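PDB 1Z05: transcriptional regulator, ROK family from Vibrio cholerae O1 biovar eltor, which probably binds DNA as a zinc-containing transcriptional regulator of the ROK family, a homologue of E. coli Mlc linked to carbohydrate metabolism. Local coordinates for residues 137-142 against 148-153; 111-116 against 120-125; 302-307 against 311-316; 333-338 against 371-376. All blocks are in the same frame, centred on the assembly; numbering follows the deposited sequence.

Contact 1. Residues 137-142 against 148-153; sequences IDIHEI and LARLLF
R150 reaches from helix 144-161 to E141 and closes a salt bridge across the contact. Its NH1 donates to E141 OE2 at 3.1 Å, with an N-H...O angle of 165°. OE2 lies in the guanidinium plane and accepts on its syn lone pair, the side that faces OE1. The carboxylate and guanidinium planes are 64° apart, and a single N-H...O bond is made, not a coplanar two-bond pair. I139 CD1 sits over the centre of one guanidinium face, 3.7 Å from R150 CZ. I137 CG2 comes obliquely to R150 NH2 at 3.5 Å. The carbonyl O of D138 is also close to R150 NH2, at 3.2 Å.

A water is the next layer. It lies at the guanidinium edge and accepts from R150 NH1 at 2.7 Å. It also accepts from the backbone N of H140. The arginine chain starts with CG anti to its backbone N (chi1 178°) and bends at chi2, which carries the guanidinium out to the loop after strand 131-138. R150 thereby ties this loop to the helix that follows it. E154, one turn further along the same helix, forms a salt bridge with R150 NE.

The guanidinium is thus held by two carboxylates, E141 and E154, with a methyl over one face. The two carboxylates probably balance the charge of R150 and fix the rotation of its guanidinium group.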
# COMPACT_ATOMS: atom_id res chain seq x y z
N ILE A 137 -34.03 -4.34 -4.24
CA ILE A 137 -34.88 -3.78 -5.29
C ILE A 137 -34.27 -4.14 -6.64
O ILE A 137 -33.11 -3.81 -6.91
CB ILE A 137 -34.95 -2.23 -5.17
CG1 ILE A 137 -35.46 -1.82 -3.78
CG2 ILE A 137 -35.83 -1.62 -6.26
CD1 ILE A 137 -34.65 -0.69 -3.11
N ASP A 138 -35.04 -4.82 -7.48
CA ASP A 138 -34.59 -5.14 -8.83
C ASP A 138 -34.55 -3.90 -9.72
O ASP A 138 -35.47 -3.08 -9.71
CB ASP A 138 -35.45 -6.25 -9.46
CG ASP A 138 -35.05 -7.64 -8.97
OD1 ASP A 138 -33.89 -7.83 -8.53
OD2 ASP A 138 -35.91 -8.55 -9.02
N ILE A 139 -33.45 -3.77 -10.47
CA ILE A 139 -33.13 -2.58 -11.25
C ILE A 139 -32.91 -3.03 -12.69
O ILE A 139 -32.00 -3.81 -12.95
CB ILE A 139 -31.83 -1.89 -10.69
CG1 ILE A 139 -32.00 -1.47 -9.22
CG2 ILE A 139 -31.40 -0.70 -11.55
CD1 ILE A 139 -33.22 -0.60 -8.92
N HIS A 140 -33.72 -2.53 -13.61
CA HIS A 140 -33.60 -2.92 -15.01
C HIS A 140 -33.03 -1.79 -15.88
O HIS A 140 -32.95 -1.92 -17.10
CB HIS A 140 -34.93 -3.47 -15.53
CG HIS A 140 -35.50 -4.56 -14.67
ND1 HIS A 140 -36.62 -4.38 -13.89
CD2 HIS A 140 -35.07 -5.83 -14.44
CE1 HIS A 140 -36.88 -5.50 -13.23
NE2 HIS A 140 -35.95 -6.39 -13.55
N GLU A 141 -32.62 -0.70 -15.23
CA GLU A 141 -31.92 0.39 -15.90
C GLU A 141 -30.48 -0.01 -16.18
O GLU A 141 -29.89 -0.79 -15.42
CB GLU A 141 -31.96 1.66 -15.05
CG GLU A 141 -33.36 2.29 -14.92
CD GLU A 141 -34.19 1.71 -13.77
OE1 GLU A 141 -33.81 0.68 -13.18
OE2 GLU A 141 -35.24 2.31 -13.44
N ILE A 142 -29.93 0.52 -17.27
CA ILE A 142 -28.57 0.18 -17.72
C ILE A 142 -27.69 1.42 -17.81
O ILE A 142 -26.55 1.43 -17.33
CB ILE A 142 -28.61 -0.55 -19.09
CG1 ILE A 142 -29.26 -1.94 -18.97
CG2 ILE A 142 -27.21 -0.62 -19.72
CD1 ILE A 142 -28.55 -2.91 -18.00
N LEU A 148 -28.89 6.43 -12.11
CA LEU A 148 -28.81 7.44 -11.05
C LEU A 148 -30.19 7.96 -10.66
O LEU A 148 -30.50 8.08 -9.47
CB LEU A 148 -27.88 8.60 -11.45
CG LEU A 148 -27.80 9.78 -10.48
CD1 LEU A 148 -27.05 9.39 -9.19
CD2 LEU A 148 -27.17 10.98 -11.15
N ALA A 149 -31.02 8.27 -11.66
CA ALA A 149 -32.39 8.73 -11.41
C ALA A 149 -33.19 7.72 -10.57
O ALA A 149 -33.89 8.11 -9.65
CB ALA A 149 -33.11 9.02 -12.73
N ARG A 150 -33.05 6.44 -10.89
CA ARG A 150 -33.73 5.36 -10.17
C ARG A 150 -33.24 5.22 -8.73
O ARG A 150 -34.05 5.04 -7.81
CB ARG A 150 -33.54 4.03 -10.92
CG ARG A 150 -34.18 2.81 -10.24
CD ARG A 150 -35.72 2.92 -10.19
NE ARG A 150 -36.30 1.78 -9.48
CZ ARG A 150 -36.58 0.61 -10.04
NH1 ARG A 150 -36.34 0.40 -11.32
NH2 ARG A 150 -37.10 -0.37 -9.30
N LEU A 151 -31.93 5.31 -8.55
CA LEU A 151 -31.31 5.17 -7.23
C LEU A 151 -31.74 6.28 -6.26
O LEU A 151 -32.00 6.02 -5.09
CB LEU A 151 -29.79 5.08 -7.37
CG LEU A 151 -28.89 4.92 -6.15
CD1 LEU A 151 -27.67 4.06 -6.53
CD2 LEU A 151 -28.46 6.28 -5.63
N LEU A 152 -31.81 7.52 -6.76
CA LEU A 152 -32.24 8.65 -5.94
C LEU A 152 -33.73 8.53 -5.59
O LEU A 152 -34.13 8.80 -4.47
CB LEU A 152 -31.92 9.99 -6.64
CG LEU A 152 -30.43 10.26 -6.93
CD1 LEU A 152 -30.22 11.50 -7.80
CD2 LEU A 152 -29.58 10.35 -5.66
N PHE A 153 -34.53 8.10 -6.57
CA PHE A 153 -35.95 7.83 -6.34
C PHE A 153 -36.14 6.77 -5.25
O PHE A 153 -37.03 6.88 -4.41
CB PHE A 153 -36.62 7.38 -7.63
CG PHE A 153 -37.13 8.51 -8.51
CD1 PHE A 153 -36.52 9.77 -8.50
CD2 PHE A 153 -38.20 8.30 -9.37
CE1 PHE A 153 -36.99 10.80 -9.32
CE2 PHE A 153 -38.68 9.32 -10.20
CZ PHE A 153 -38.07 10.57 -10.18
O HOH W 1 -36.78 -1.69 -13.01

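Contact 2. Residues 111-116 against 120-125; sequences LSMRLG and LTIALH. With SO4 (sulfate ion), chain C.
S112 and A123 form a hydrogen-bonded antiparallel pair, and R114 and T121 form the next. In the first, S112 N donates to A123 O at 2.9 Å and A123 N returns a bond to S112 O. In the second, T121 N donates to R114 O at 2.8 Å, and R114 N to T121 O. The two segments run at 170° to each other.

The tight part is the apolar face that carries L111, M113, L115, L120, I122 and L124. The M113 chain bends at chi3 (78°), which swings CE across to the other strand. There CE packs 3.5 Å from L120 CD1 and 3.6 Å from I122 CG1. M113 and I122 lie side by side and point the same way. L111 CD2 meets L124 CD1 more loosely, at 4.0 Å. Helix 144-161 covers this face through I155, F158 and F159.

The other face is more polar. S112 OG bonds to the backbone O of T406. The partly exposed R114 runs extended from CG to NE and leads away from T121. Its NH2 donates to sulfate O4 at 2.8 Å, in the guanidinium plane. D217 forms a salt bridge with R114 NH1, and Y119 OH bonds both R114 NE and the sulfate. The anion probably came from the crystallisation liquor.

The pair is a beta hairpin, the first two strands of a five-stranded mixed sheet in the order 3-2-1-4-5. That order is characteristic of the ASKHA fold, to which ROK proteins belong.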
# COMPACT_ATOMS: atom_id res chain seq x y z
N LEU A 111 -27.35 4.58 6.52
CA LEU A 111 -27.75 3.74 5.41
C LEU A 111 -26.53 3.12 4.77
O LEU A 111 -25.49 3.78 4.61
CB LEU A 111 -28.48 4.56 4.34
CG LEU A 111 -29.89 5.10 4.56
CD1 LEU A 111 -30.42 5.59 3.21
CD2 LEU A 111 -30.81 4.04 5.13
N SER A 112 -26.64 1.84 4.43
CA SER A 112 -25.60 1.16 3.67
C SER A 112 -26.30 0.56 2.47
O SER A 112 -27.33 -0.10 2.61
CB SER A 112 -24.91 0.09 4.51
OG SER A 112 -23.81 -0.48 3.81
N MET A 113 -25.75 0.82 1.29
CA MET A 113 -26.32 0.37 0.04
C MET A 113 -25.34 -0.47 -0.76
O MET A 113 -24.13 -0.28 -0.68
CB MET A 113 -26.75 1.58 -0.80
CG MET A 113 -27.81 2.44 -0.12
SD MET A 113 -28.11 3.99 -1.00
CE MET A 113 -29.12 3.43 -2.35
N ARG A 114 -25.88 -1.41 -1.52
CA ARG A 114 -25.09 -2.08 -2.55
C ARG A 114 -25.76 -1.90 -3.90
O ARG A 114 -26.95 -2.21 -4.05
CB ARG A 114 -24.90 -3.57 -2.26
CG ARG A 114 -24.20 -4.31 -3.42
CD ARG A 114 -24.02 -5.81 -3.17
NE ARG A 114 -23.59 -6.47 -4.40
CZ ARG A 114 -22.33 -6.51 -4.83
NH1 ARG A 114 -21.36 -5.95 -4.11
NH2 ARG A 114 -22.05 -7.10 -5.98
N LEU A 115 -25.00 -1.40 -4.88
CA LEU A 115 -25.42 -1.45 -6.27
C LEU A 115 -24.83 -2.71 -6.88
O LEU A 115 -23.64 -2.76 -7.20
CB LEU A 115 -24.96 -0.19 -7.04
CG LEU A 115 -25.47 -0.04 -8.48
CD1 LEU A 115 -26.99 -0.10 -8.56
CD2 LEU A 115 -24.96 1.25 -9.12
N GLY A 116 -25.67 -3.74 -7.00
CA GLY A 116 -25.25 -5.02 -7.56
C GLY A 116 -25.69 -5.15 -9.00
O GLY A 116 -26.25 -4.21 -9.57
N LEU A 120 -30.49 -3.17 -6.43
CA LEU A 120 -30.03 -2.22 -5.43
C LEU A 120 -30.50 -2.69 -4.06
O LEU A 120 -31.69 -2.95 -3.87
CB LEU A 120 -30.57 -0.82 -5.72
CG LEU A 120 -30.38 0.25 -4.63
CD1 LEU A 120 -28.90 0.59 -4.44
CD2 LEU A 120 -31.20 1.51 -4.92
N THR A 121 -29.56 -2.81 -3.13
CA THR A 121 -29.89 -3.14 -1.75
C THR A 121 -29.75 -1.90 -0.87
O THR A 121 -28.74 -1.21 -0.93
CB THR A 121 -29.05 -4.31 -1.20
OG1 THR A 121 -29.35 -5.50 -1.95
CG2 THR A 121 -29.36 -4.57 0.28
N ILE A 122 -30.78 -1.60 -0.09
CA ILE A 122 -30.72 -0.50 0.85
C ILE A 122 -30.97 -1.09 2.23
O ILE A 122 -31.97 -1.77 2.44
CB ILE A 122 -31.74 0.65 0.54
CG1 ILE A 122 -31.51 1.20 -0.88
CG2 ILE A 122 -31.61 1.77 1.57
CD1 ILE A 122 -32.61 2.14 -1.40
N ALA A 123 -30.04 -0.86 3.15
CA ALA A 123 -30.20 -1.36 4.51
C ALA A 123 -30.03 -0.20 5.48
O ALA A 123 -29.20 0.68 5.27
CB ALA A 123 -29.19 -2.46 4.81
N LEU A 124 -30.84 -0.20 6.53
CA LEU A 124 -30.66 0.73 7.63
C LEU A 124 -29.90 -0.01 8.73
O LEU A 124 -30.30 -1.10 9.14
CB LEU A 124 -32.02 1.22 8.14
CG LEU A 124 -32.06 2.13 9.37
CD1 LEU A 124 -31.51 3.52 9.08
CD2 LEU A 124 -33.49 2.22 9.90
N HIS A 125 -28.80 0.60 9.19
CA HIS A 125 -27.97 0.03 10.26
C HIS A 125 -27.97 0.93 11.48
O HIS A 125 -28.12 2.16 11.34
CB HIS A 125 -26.50 -0.04 9.81
CG HIS A 125 -26.18 -1.12 8.82
ND1 HIS A 125 -26.65 -1.12 7.53
CD2 HIS A 125 -25.34 -2.18 8.91
CE1 HIS A 125 -26.17 -2.16 6.88
NE2 HIS A 125 -25.37 -2.82 7.70
S SO4 C . -23.94 -9.57 -7.86
O1 SO4 C . -24.35 -10.00 -6.53
O2 SO4 C . -22.63 -10.10 -8.20
O3 SO4 C . -24.95 -10.07 -8.80
O4 SO4 C . -23.87 -8.11 -7.91

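Contact 3. Residues 302-307 against 311-316; sequences ARIQAG and CLATVE
I304 has its CG1 anti to the carbonyl carbon (chi1 -73°), and this sends its two branches to different residues of the loop at 311-316. CG2 lies anti to the backbone N and meets A313. The chain continues extended through chi2 (159°), which carries CD1 to L312.

The touches are few and light. I304 CG2 is 3.9 Å from A313 CA, and it is 4.0 Å from A313 CB. I304 CD1 is 4.0 Å from L312 CB. The I304 and L312 side chains cross at about a right angle, with the tip of the isoleucine against the base of the leucine. The two segments bury only 120 Å² between them, both sides summed. The contact is apolar and rests on one side chain from the helix.

The backbone sets the geometry on both sides. Helix 293-305 finishes in a Schellman motif at G307. This residue has a positive phi (101°), and its N bonds back to I304 O. The chain then turns back toward the helix. On the loop side, L312 to V315 form a type I beta turn closed by V315 N to L312 O. That turn holds L312 and A313 together opposite I304.

The contact lies near the surface, its centre about 36 Å from the centre of the chain. It joins the last turn of helix 293-305 to the loop leading into helix 320-328. Helix 320-328 packs on L312 through A326. Helix 332-356 packs against the same turn of helix 293-305, its L333 touching both R303 and I304.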
# COMPACT_ATOMS: atom_id res chain seq x y z
N ALA A 302 -17.72 -28.93 -20.43
CA ALA A 302 -16.85 -29.52 -21.46
C ALA A 302 -16.44 -30.97 -21.15
O ALA A 302 -16.43 -31.82 -22.03
CB ALA A 302 -15.60 -28.65 -21.69
N ARG A 303 -16.13 -31.25 -19.89
CA ARG A 303 -15.65 -32.59 -19.51
C ARG A 303 -16.78 -33.62 -19.56
O ARG A 303 -16.55 -34.77 -19.94
CB ARG A 303 -14.96 -32.54 -18.14
CG ARG A 303 -13.68 -31.69 -18.15
CD ARG A 303 -13.04 -31.54 -16.76
NE ARG A 303 -12.50 -32.82 -16.32
CZ ARG A 303 -11.69 -33.01 -15.28
NH1 ARG A 303 -11.30 -31.97 -14.54
NH2 ARG A 303 -11.28 -34.24 -14.99
N ILE A 304 -17.99 -33.20 -19.22
CA ILE A 304 -19.19 -34.05 -19.35
C ILE A 304 -19.52 -34.35 -20.82
O ILE A 304 -19.88 -35.49 -21.16
CB ILE A 304 -20.40 -33.47 -18.56
CG1 ILE A 304 -20.18 -33.67 -17.06
CG2 ILE A 304 -21.71 -34.13 -18.99
CD1 ILE A 304 -20.99 -32.74 -16.18
N GLN A 305 -19.41 -33.32 -21.67
CA GLN A 305 -19.64 -33.46 -23.12
C GLN A 305 -18.63 -34.42 -23.74
O GLN A 305 -18.96 -35.17 -24.67
CB GLN A 305 -19.61 -32.08 -23.80
CG GLN A 305 -19.67 -32.08 -25.34
CD GLN A 305 -21.00 -32.56 -25.93
OE1 GLN A 305 -22.08 -32.26 -25.41
NE2 GLN A 305 -20.92 -33.31 -27.02
N ALA A 306 -17.41 -34.42 -23.20
CA ALA A 306 -16.35 -35.31 -23.67
C ALA A 306 -16.51 -36.74 -23.13
O ALA A 306 -15.77 -37.65 -23.53
CB ALA A 306 -14.98 -34.75 -23.30
N GLY A 307 -17.48 -36.94 -22.25
CA GLY A 307 -17.87 -38.27 -21.81
C GLY A 307 -17.32 -38.69 -20.45
O GLY A 307 -17.36 -39.87 -20.12
N CYS A 311 -22.11 -37.35 -11.46
CA CYS A 311 -23.48 -37.22 -10.99
C CYS A 311 -24.15 -35.95 -11.54
O CYS A 311 -25.36 -35.78 -11.43
CB CYS A 311 -23.51 -37.22 -9.45
SG CYS A 311 -22.74 -35.79 -8.66
N LEU A 312 -23.34 -35.05 -12.11
CA LEU A 312 -23.84 -33.83 -12.74
C LEU A 312 -24.22 -34.02 -14.21
O LEU A 312 -24.74 -33.09 -14.83
CB LEU A 312 -22.79 -32.71 -12.62
CG LEU A 312 -22.42 -32.17 -11.23
CD1 LEU A 312 -21.12 -31.37 -11.26
CD2 LEU A 312 -23.55 -31.34 -10.62
N ALA A 313 -23.97 -35.20 -14.76
CA ALA A 313 -24.12 -35.46 -16.20
C ALA A 313 -25.57 -35.47 -16.72
O ALA A 313 -25.79 -35.52 -17.93
CB ALA A 313 -23.42 -36.77 -16.58
N THR A 314 -26.54 -35.42 -15.80
CA THR A 314 -27.95 -35.37 -16.18
C THR A 314 -28.60 -34.06 -15.74
O THR A 314 -29.77 -33.80 -16.04
CB THR A 314 -28.76 -36.55 -15.58
OG1 THR A 314 -28.47 -36.67 -14.18
CG2 THR A 314 -28.42 -37.86 -16.28
N VAL A 315 -27.82 -33.23 -15.04
CA VAL A 315 -28.30 -31.98 -14.47
C VAL A 315 -28.34 -30.86 -15.52
O VAL A 315 -27.38 -30.65 -16.27
CB VAL A 315 -27.44 -31.54 -13.25
CG1 VAL A 315 -27.92 -30.21 -12.67
CG2 VAL A 315 -27.46 -32.62 -12.17
N GLU A 316 -29.48 -30.16 -15.58
CA GLU A 316 -29.67 -29.01 -16.45
C GLU A 316 -29.25 -27.74 -15.71
O GLU A 316 -29.55 -27.59 -14.52
CB GLU A 316 -31.14 -28.87 -16.86
CG GLU A 316 -31.80 -30.15 -17.40
CD GLU A 316 -31.53 -30.42 -18.87
OE1 GLU A 316 -32.30 -31.18 -19.48
OE2 GLU A 316 -30.54 -29.87 -19.42

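Contact 4. Residues 333-338 against 371-376; sequences LAVDVI and KSILYP
I338 points toward helix 371-385 and presents its CG2 methyl to I373 and L374. The I338 and I373 side chains cross at about a right angle and meet through their CG2 branches, 3.6 Å apart. In both residues CG2 is anti to the backbone N, with chi1 at -65° in I338 and -59° in I373. The CG1 branches, anti to the carbonyl carbon, take no part in this touch.

I338 CG2 also lies 3.8 Å from L374 CB. The end of L374 reaches the helix backbone, its CD1 lying 3.6 Å from I338 O. V335, one turn earlier, adds a second and looser touch. Its CG1 is 4.1 Å from I373 CG2, and these two side chains again cross at about a right angle. I373 CG2 also comes 3.8 Å from V335 O. That methyl thus sits between the two residues of helix 332-356. The side chains that meet are all apolar; two of them, I373 and L374, also rest against backbone carbonyl oxygens.

The axes of the two segments approach to 9.4 Å and cross at -39°, with their N-to-C directions closer to parallel than to antiparallel. L374 extends the packing along helix 332-356 by touching L341 and L345. I367, in the loop before helix 371-385, touches both I338 and L374. Helix 320-328 packs on I338 through I323 and A327. Helix 293-305 meets helix 332-356 through V337, which touches I296 and R303.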
# COMPACT_ATOMS: atom_id res chain seq x y z
N LEU A 333 -15.39 -36.08 -10.56
CA LEU A 333 -15.25 -34.97 -11.52
C LEU A 333 -15.29 -33.59 -10.86
O LEU A 333 -14.42 -32.76 -11.09
CB LEU A 333 -16.26 -35.08 -12.66
CG LEU A 333 -16.23 -33.94 -13.71
CD1 LEU A 333 -14.87 -33.89 -14.38
CD2 LEU A 333 -17.32 -34.12 -14.76
N ALA A 334 -16.30 -33.35 -10.02
CA ALA A 334 -16.45 -32.08 -9.32
C ALA A 334 -15.29 -31.83 -8.36
O ALA A 334 -14.78 -30.72 -8.27
CB ALA A 334 -17.78 -32.04 -8.58
N VAL A 335 -14.87 -32.88 -7.64
CA VAL A 335 -13.67 -32.81 -6.80
C VAL A 335 -12.47 -32.37 -7.64
O VAL A 335 -11.76 -31.42 -7.28
CB VAL A 335 -13.39 -34.16 -6.09
CG1 VAL A 335 -11.98 -34.17 -5.46
CG2 VAL A 335 -14.46 -34.46 -5.04
N ASP A 336 -12.26 -33.03 -8.77
CA ASP A 336 -11.12 -32.69 -9.65
C ASP A 336 -11.16 -31.25 -10.18
O ASP A 336 -10.13 -30.57 -10.27
CB ASP A 336 -11.04 -33.68 -10.81
CG ASP A 336 -9.67 -33.67 -11.47
OD1 ASP A 336 -8.66 -34.00 -10.78
OD2 ASP A 336 -9.60 -33.35 -12.68
N VAL A 337 -12.36 -30.79 -10.55
CA VAL A 337 -12.57 -29.41 -11.00
C VAL A 337 -12.24 -28.40 -9.88
O VAL A 337 -11.54 -27.42 -10.11
CB VAL A 337 -14.01 -29.22 -11.55
CG1 VAL A 337 -14.33 -27.74 -11.79
CG2 VAL A 337 -14.20 -30.02 -12.83
N ILE A 338 -12.72 -28.66 -8.67
CA ILE A 338 -12.40 -27.79 -7.52
C ILE A 338 -10.91 -27.77 -7.16
O ILE A 338 -10.36 -26.73 -6.77
CB ILE A 338 -13.29 -28.13 -6.27
CG1 ILE A 338 -14.77 -27.83 -6.56
CG2 ILE A 338 -12.84 -27.36 -5.04
CD1 ILE A 338 -15.03 -26.45 -7.17
N LYS A 371 -14.93 -25.89 0.62
CA LYS A 371 -13.63 -25.51 1.20
C LYS A 371 -12.77 -26.69 1.66
O LYS A 371 -11.55 -26.61 1.60
CB LYS A 371 -13.78 -24.47 2.32
CG LYS A 371 -14.38 -24.95 3.64
CD LYS A 371 -14.69 -23.75 4.52
CE LYS A 371 -14.71 -24.10 5.99
NZ LYS A 371 -14.84 -22.85 6.81
N SER A 372 -13.40 -27.79 2.09
CA SER A 372 -12.67 -29.00 2.48
C SER A 372 -11.85 -29.56 1.34
O SER A 372 -10.81 -30.20 1.56
CB SER A 372 -13.64 -30.06 3.02
OG SER A 372 -14.36 -30.65 1.95
N ILE A 373 -12.30 -29.31 0.11
CA ILE A 373 -11.63 -29.78 -1.11
C ILE A 373 -10.70 -28.70 -1.67
O ILE A 373 -9.56 -28.98 -2.07
CB ILE A 373 -12.67 -30.19 -2.21
CG1 ILE A 373 -13.60 -31.31 -1.72
CG2 ILE A 373 -11.99 -30.54 -3.55
CD1 ILE A 373 -12.90 -32.64 -1.34
N LEU A 374 -11.17 -27.46 -1.67
CA LEU A 374 -10.44 -26.33 -2.23
C LEU A 374 -9.19 -25.94 -1.44
O LEU A 374 -8.13 -25.71 -2.01
CB LEU A 374 -11.37 -25.12 -2.37
CG LEU A 374 -10.79 -23.84 -2.97
CD1 LEU A 374 -10.72 -23.94 -4.49
CD2 LEU A 374 -11.64 -22.64 -2.55
N TYR A 375 -9.31 -25.85 -0.12
CA TYR A 375 -8.23 -25.28 0.70
C TYR A 375 -6.92 -26.06 0.64
O TYR A 375 -5.86 -25.45 0.51
CB TYR A 375 -8.68 -25.08 2.15
CG TYR A 375 -9.59 -23.89 2.38
CD1 TYR A 375 -10.23 -23.23 1.31
CD2 TYR A 375 -9.83 -23.42 3.66
CE1 TYR A 375 -11.09 -22.17 1.53
CE2 TYR A 375 -10.68 -22.35 3.89
CZ TYR A 375 -11.30 -21.74 2.83
OH TYR A 375 -12.13 -20.67 3.09
N PRO A 376 -6.97 -27.40 0.79
CA PRO A 376 -5.73 -28.17 0.66
C PRO A 376 -5.00 -28.00 -0.68
O PRO A 376 -3.77 -28.00 -0.71
CB PRO A 376 -6.19 -29.63 0.85
CG PRO A 376 -7.40 -29.51 1.70
CD PRO A 376 -8.10 -28.27 1.17

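How the contacts relate
The contacts follow one another along the chain in the order 2, 1, 3, 4. They form two groups. Contacts 1 and 2 have centres about 13 Å apart and share a mixed sheet, in which strands 131-138 and 119-126 are neighbours. They touch where I137 O meets L120 N at 2.7 Å, probably a hydrogen bond. Contacts 3 and 4 have centres about 17 Å apart in a helical region. A salt bridge from R303 NH1 to D336 OD2, 2.9 Å, joins them. The groups lie 33 to 39 Å apart between centres and do not touch. This separation is consistent with the two-lobed ASKHA fold of ROK proteins.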